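Local coordinates for beta 1-3 glucanase (Clostridium beijerinckii NCIMB 8052, PDB 5H4E), which probably hydrolyses beta-1,3-glucans, as a glycoside hydrolase family 64 beta-1,3-glucanase domain, at residues F262-K276 and I288-K300. Sequence-based numbering, arbitrary orientation.
Sequences FNKNGGAYNLYIHGK and IFDGGNDDEKAIK
Leu271 and Glu296 come closest in backbone where strand 271-273, an edge strand of a four-stranded antiparallel sheet, passes helix 294-300, the two axes 7.9 Å apart and 44° from parallel. Glu296 does two jobs at the first turn of this helix. Its OE2 takes Tyr272 N at 2.8 Å in an almost straight bond (171°) through the anti lone pair, while OE1 accepts from Asn293 N. Asn293 OD1 in return receives Glu296 N at 2.9 Å, which completes a capping box. Further along the helix, Ile299 points into the sheet: CG2 sits over one face of the Phe262 ring, a CH-pi contact 3.8 Å from the centroid, and CD1 reaches Leu271 CB at 3.9 Å. Ahead of the helix, in the 3-10 segment 288-289, Ile288 CD1 meets Ile273 CG2. With CG anti to the backbone N (chi1 179°) and an extended chain, Lys264 brings NZ to 2.9 Å from Asp295 OD1, a salt bridge on that oxygen's syn lone pair; OD1 also takes a salt bridge from Arg248 and a hydrogen bond from Tyr251 OH on strand 249-256. Lys300 NZ bonds to the carbonyls of Asp290 and Gly291, lying above both carbonyl planes, and through water 1 to Tyr272 O. An oily centre bordered by ionic and water-mediated links thus fastens the helix start to the sheet edge, and the strand's N-H at Tyr272 is satisfied by a carboxylate that the capping box holds in place.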
loop_
_atom_site.group_PDB
_atom_site.type_symbol
_atom_site.label_atom_id
_atom_site.label_comp_id
_atom_site.label_asym_id
_atom_site.label_seq_id
_atom_site.Cartn_x
_atom_site.Cartn_y
_atom_site.Cartn_z
ATOM N N PHE A 262 -25.349 2.891 11.018
ATOM C CA PHE A 262 -25.917 2.281 9.828
ATOM C C PHE A 262 -26.792 1.073 10.136
ATOM O O PHE A 262 -26.662 0.420 11.176
ATOM C CB PHE A 262 -24.810 1.839 8.853
ATOM C CG PHE A 262 -24.030 2.978 8.238
ATOM C CD1 PHE A 262 -23.088 3.672 8.982
ATOM C CD2 PHE A 262 -24.222 3.330 6.904
ATOM C CE1 PHE A 262 -22.360 4.698 8.421
ATOM C CE2 PHE A 262 -23.501 4.367 6.336
ATOM C CZ PHE A 262 -22.574 5.055 7.093
ATOM N N ASN A 263 -27.681 0.779 9.202
ATOM C CA ASN A 263 -28.390 -0.486 9.191
ATOM C C ASN A 263 -27.984 -1.262 7.953
ATOM O O ASN A 263 -27.244 -0.747 7.114
ATOM C CB ASN A 263 -29.903 -0.267 9.235
ATOM C CG ASN A 263 -30.459 0.324 7.947
ATOM O OD1 ASN A 263 -29.719 0.819 7.090
ATOM N ND2 ASN A 263 -31.785 0.300 7.822
ATOM N N LYS A 264 -28.462 -2.493 7.841
ATOM C CA LYS A 264 -28.145 -3.348 6.707
ATOM C C LYS A 264 -29.421 -3.959 6.146
ATOM O O LYS A 264 -30.188 -4.586 6.880
ATOM C CB LYS A 264 -27.162 -4.443 7.130
ATOM C CG LYS A 264 -26.773 -5.414 6.040
ATOM C CD LYS A 264 -25.832 -6.468 6.623
ATOM C CE LYS A 264 -25.388 -7.490 5.598
ATOM N NZ LYS A 264 -24.390 -8.418 6.208
ATOM N N ASN A 265 -29.641 -3.763 4.850
ATOM C CA ASN A 265 -30.842 -4.239 4.170
ATOM C C ASN A 265 -32.137 -3.870 4.896
ATOM O O ASN A 265 -33.060 -4.680 5.006
ATOM C CB ASN A 265 -30.760 -5.753 3.966
ATOM C CG ASN A 265 -29.583 -6.154 3.088
ATOM O OD1 ASN A 265 -29.253 -5.473 2.109
ATOM N ND2 ASN A 265 -28.940 -7.258 3.437
ATOM N N GLY A 266 -32.185 -2.638 5.392
ATOM C CA GLY A 266 -33.388 -2.099 6.001
ATOM C C GLY A 266 -33.638 -2.535 7.434
ATOM O O GLY A 266 -34.749 -2.400 7.931
ATOM N N GLY A 267 -32.612 -3.052 8.106
ATOM C CA GLY A 267 -32.748 -3.506 9.481
ATOM C C GLY A 267 -32.584 -2.403 10.512
ATOM O O GLY A 267 -32.673 -1.217 10.188
ATOM N N ALA A 268 -32.364 -2.788 11.767
ATOM C CA ALA A 268 -32.139 -1.810 12.831
ATOM C C ALA A 268 -30.799 -1.114 12.639
ATOM O O ALA A 268 -29.862 -1.703 12.099
ATOM C CB ALA A 268 -32.186 -2.474 14.192
ATOM N N TYR A 269 -30.698 0.127 13.099
ATOM C CA TYR A 269 -29.435 0.847 13.005
ATOM C C TYR A 269 -28.528 0.485 14.174
ATOM O O TYR A 269 -28.716 0.974 15.290
ATOM C CB TYR A 269 -29.667 2.355 12.963
ATOM C CG TYR A 269 -30.308 2.836 11.673
ATOM C CD1 TYR A 269 -29.593 3.610 10.765
ATOM C CD2 TYR A 269 -31.623 2.518 11.364
ATOM C CE1 TYR A 269 -30.174 4.055 9.592
ATOM C CE2 TYR A 269 -32.215 2.968 10.191
ATOM C CZ TYR A 269 -31.482 3.732 9.313
ATOM O OH TYR A 269 -32.061 4.183 8.149
ATOM N N ASN A 270 -27.540 -0.367 13.904
ATOM C CA ASN A 270 -26.648 -0.877 14.952
ATOM C C ASN A 270 -25.219 -1.116 14.466
ATOM O O ASN A 270 -24.436 -1.812 15.115
ATOM C CB ASN A 270 -27.218 -2.173 15.541
ATOM C CG ASN A 270 -27.650 -3.159 14.476
ATOM O OD1 ASN A 270 -26.996 -3.311 13.437
ATOM N ND2 ASN A 270 -28.771 -3.831 14.720
ATOM N N LEU A 271 -24.882 -0.533 13.324
ATOM C CA LEU A 271 -23.534 -0.649 12.786
ATOM C C LEU A 271 -22.846 0.707 12.886
ATOM O O LEU A 271 -23.307 1.687 12.301
ATOM C CB LEU A 271 -23.579 -1.158 11.348
ATOM C CG LEU A 271 -24.287 -2.499 11.138
ATOM C CD1 LEU A 271 -24.591 -2.728 9.676
ATOM C CD2 LEU A 271 -23.443 -3.658 11.679
ATOM N N TYR A 272 -21.746 0.765 13.635
ATOM C CA TYR A 272 -21.158 2.042 14.033
ATOM C C TYR A 272 -19.795 2.389 13.443
ATOM O O TYR A 272 -18.892 1.557 13.413
ATOM C CB TYR A 272 -21.014 2.087 15.555
ATOM C CG TYR A 272 -22.302 2.344 16.284
ATOM C CD1 TYR A 272 -22.563 3.584 16.839
ATOM C CD2 TYR A 272 -23.256 1.349 16.417
ATOM C CE1 TYR A 272 -23.735 3.832 17.503
ATOM C CE2 TYR A 272 -24.439 1.589 17.083
ATOM C CZ TYR A 272 -24.671 2.837 17.618
ATOM O OH TYR A 272 -25.848 3.086 18.279
ATOM N N ILE A 273 -19.657 3.635 13.006
ATOM C CA ILE A 273 -18.364 4.300 13.039
ATOM C C ILE A 273 -18.375 5.136 14.317
ATOM O O ILE A 273 -19.177 6.061 14.463
ATOM C CB ILE A 273 -18.093 5.196 11.818
ATOM C CG1 ILE A 273 -18.268 4.428 10.514
ATOM C CG2 ILE A 273 -16.697 5.781 11.888
ATOM C CD1 ILE A 273 -17.936 5.265 9.302
ATOM N N HIS A 274 -17.511 4.786 15.263
ATOM C CA HIS A 274 -17.467 5.490 16.538
ATOM C C HIS A 274 -16.646 6.767 16.485
ATOM O O HIS A 274 -15.427 6.746 16.599
ATOM C CB HIS A 274 -16.928 4.553 17.619
ATOM C CG HIS A 274 -17.793 3.354 17.840
ATOM N ND1 HIS A 274 -18.901 3.381 18.657
ATOM C CD2 HIS A 274 -17.737 2.106 17.322
ATOM C CE1 HIS A 274 -19.483 2.195 18.645
ATOM N NE2 HIS A 274 -18.797 1.403 17.843
ATOM N N GLY A 275 -17.326 7.893 16.304
ATOM C CA GLY A 275 -16.664 9.180 16.300
ATOM C C GLY A 275 -16.607 9.849 14.941
ATOM O O GLY A 275 -17.056 9.301 13.923
ATOM N N LYS A 276 -16.062 11.059 14.946
ATOM C CA LYS A 276 -15.861 11.846 13.743
ATOM C C LYS A 276 -14.373 11.839 13.389
ATOM O O LYS A 276 -13.532 12.146 14.241
ATOM C CB LYS A 276 -16.370 13.268 13.950
ATOM C CG LYS A 276 -16.066 14.198 12.808
ATOM C CD LYS A 276 -16.778 15.535 12.957
ATOM C CE LYS A 276 -16.215 16.346 14.097
ATOM N NZ LYS A 276 -16.946 17.637 14.215
ATOM N N ILE A 288 -10.580 5.431 13.951
ATOM C CA ILE A 288 -11.981 5.022 14.005
ATOM C C ILE A 288 -12.374 4.184 12.789
ATOM O O ILE A 288 -13.375 3.465 12.816
ATOM C CB ILE A 288 -12.939 6.244 14.140
ATOM C CG1 ILE A 288 -13.019 7.056 12.846
ATOM C CG2 ILE A 288 -12.498 7.130 15.294
ATOM C CD1 ILE A 288 -13.977 8.259 12.968
ATOM N N PHE A 289 -11.561 4.243 11.734
ATOM C CA PHE A 289 -11.799 3.423 10.548
ATOM C C PHE A 289 -11.261 1.995 10.735
ATOM O O PHE A 289 -11.435 1.139 9.860
ATOM C CB PHE A 289 -11.173 4.086 9.313
ATOM C CG PHE A 289 -11.889 5.338 8.865
ATOM C CD1 PHE A 289 -13.265 5.334 8.667
ATOM C CD2 PHE A 289 -11.190 6.526 8.667
ATOM C CE1 PHE A 289 -13.933 6.482 8.252
ATOM C CE2 PHE A 289 -11.839 7.673 8.256
ATOM C CZ PHE A 289 -13.224 7.656 8.050
ATOM N N ASP A 290 -10.613 1.744 11.873
ATOM C CA ASP A 290 -10.162 0.393 12.238
ATOM C C ASP A 290 -11.184 -0.320 13.113
ATOM O O ASP A 290 -11.918 0.322 13.867
ATOM C CB ASP A 290 -8.824 0.428 12.988
ATOM C CG ASP A 290 -7.646 0.687 12.072
ATOM O OD1 ASP A 290 -7.763 0.377 10.865
ATOM O OD2 ASP A 290 -6.604 1.181 12.567
ATOM N N GLY A 291 -11.212 -1.646 13.020
ATOM C CA GLY A 291 -11.987 -2.465 13.937
ATOM C C GLY A 291 -13.426 -2.676 13.516
ATOM O O GLY A 291 -13.872 -2.127 12.506
ATOM N N GLY A 292 -14.145 -3.487 14.290
ATOM C CA GLY A 292 -15.567 -3.705 14.074
ATOM C C GLY A 292 -15.864 -5.054 13.451
ATOM O O GLY A 292 -14.944 -5.764 13.044
ATOM N N ASN A 293 -17.144 -5.409 13.365
ATOM C CA ASN A 293 -17.544 -6.630 12.670
ATOM C C ASN A 293 -17.364 -6.456 11.158
ATOM O O ASN A 293 -16.983 -5.380 10.702
ATOM C CB ASN A 293 -18.989 -7.006 13.024
ATOM C CG ASN A 293 -19.973 -5.884 12.750
ATOM O OD1 ASN A 293 -20.043 -5.354 11.635
ATOM N ND2 ASN A 293 -20.736 -5.504 13.775
ATOM N N ASP A 294 -17.623 -7.503 10.381
ATOM C CA ASP A 294 -17.376 -7.456 8.932
ATOM C C ASP A 294 -18.177 -6.354 8.226
ATOM O O ASP A 294 -17.711 -5.763 7.242
ATOM C CB ASP A 294 -17.698 -8.803 8.285
ATOM C CG ASP A 294 -16.640 -9.857 8.563
ATOM O OD1 ASP A 294 -15.713 -9.575 9.352
ATOM O OD2 ASP A 294 -16.749 -10.969 7.996
ATOM N N ASP A 295 -19.374 -6.071 8.728
ATOM C CA ASP A 295 -20.208 -5.030 8.122
ATOM C C ASP A 295 -19.628 -3.659 8.403
ATOM O O ASP A 295 -19.550 -2.806 7.518
ATOM C CB ASP A 295 -21.639 -5.099 8.651
ATOM C CG ASP A 295 -22.421 -6.247 8.063
ATOM O OD1 ASP A 295 -22.306 -6.501 6.841
ATOM O OD2 ASP A 295 -23.162 -6.900 8.832
ATOM N N GLU A 296 -19.227 -3.454 9.650
ATOM C CA GLU A 296 -18.654 -2.185 10.067
ATOM C C GLU A 296 -17.342 -1.929 9.332
ATOM O O GLU A 296 -17.048 -0.796 8.936
ATOM C CB GLU A 296 -18.469 -2.168 11.589
ATOM C CG GLU A 296 -19.819 -2.060 12.349
ATOM C CD GLU A 296 -19.690 -2.194 13.862
ATOM O OE1 GLU A 296 -18.914 -3.057 14.331
ATOM O OE2 GLU A 296 -20.370 -1.434 14.584
ATOM N N LYS A 297 -16.565 -2.991 9.133
ATOM C CA LYS A 297 -15.309 -2.890 8.393
ATOM C C LYS A 297 -15.555 -2.406 6.958
ATOM O O LYS A 297 -14.926 -1.450 6.496
ATOM C CB LYS A 297 -14.581 -4.241 8.400
ATOM C CG LYS A 297 -13.825 -4.527 9.706
ATOM C CD LYS A 297 -13.126 -5.890 9.675
ATOM C CE LYS A 297 -12.015 -6.009 10.732
ATOM N NZ LYS A 297 -12.491 -6.101 12.157
ATOM N N ALA A 298 -16.496 -3.043 6.275
ATOM C CA ALA A 298 -16.838 -2.663 4.905
ATOM C C ALA A 298 -17.412 -1.253 4.813
ATOM O O ALA A 298 -17.115 -0.519 3.865
ATOM C CB ALA A 298 -17.808 -3.644 4.326
ATOM N N ILE A 299 -18.252 -0.888 5.778
ATOM C CA ILE A 299 -18.790 0.472 5.853
ATOM C C ILE A 299 -17.680 1.497 6.060
ATOM O O ILE A 299 -17.646 2.532 5.390
ATOM C CB ILE A 299 -19.811 0.622 6.994
ATOM C CG1 ILE A 299 -21.132 -0.051 6.622
ATOM C CG2 ILE A 299 -20.015 2.104 7.345
ATOM C CD1 ILE A 299 -22.019 -0.327 7.817
ATOM N N LYS A 300 -16.764 1.210 6.987
ATOM C CA LYS A 300 -15.637 2.112 7.243
ATOM C C LYS A 300 -14.762 2.285 5.995
ATOM O O LYS A 300 -14.269 3.382 5.721
ATOM C CB LYS A 300 -14.798 1.596 8.423
ATOM C CG LYS A 300 -15.510 1.738 9.765
ATOM C CD LYS A 300 -14.753 1.077 10.913
ATOM C CE LYS A 300 -15.636 1.028 12.150
ATOM N NZ LYS A 300 -14.877 0.649 13.384
HETATM O O HOH W 1 -17.131 -0.065 14.670
HETATM O O HOH W 2 -15.226 3.156 14.728
HETATM O O HOH W 3 -19.524 -1.096 17.251
#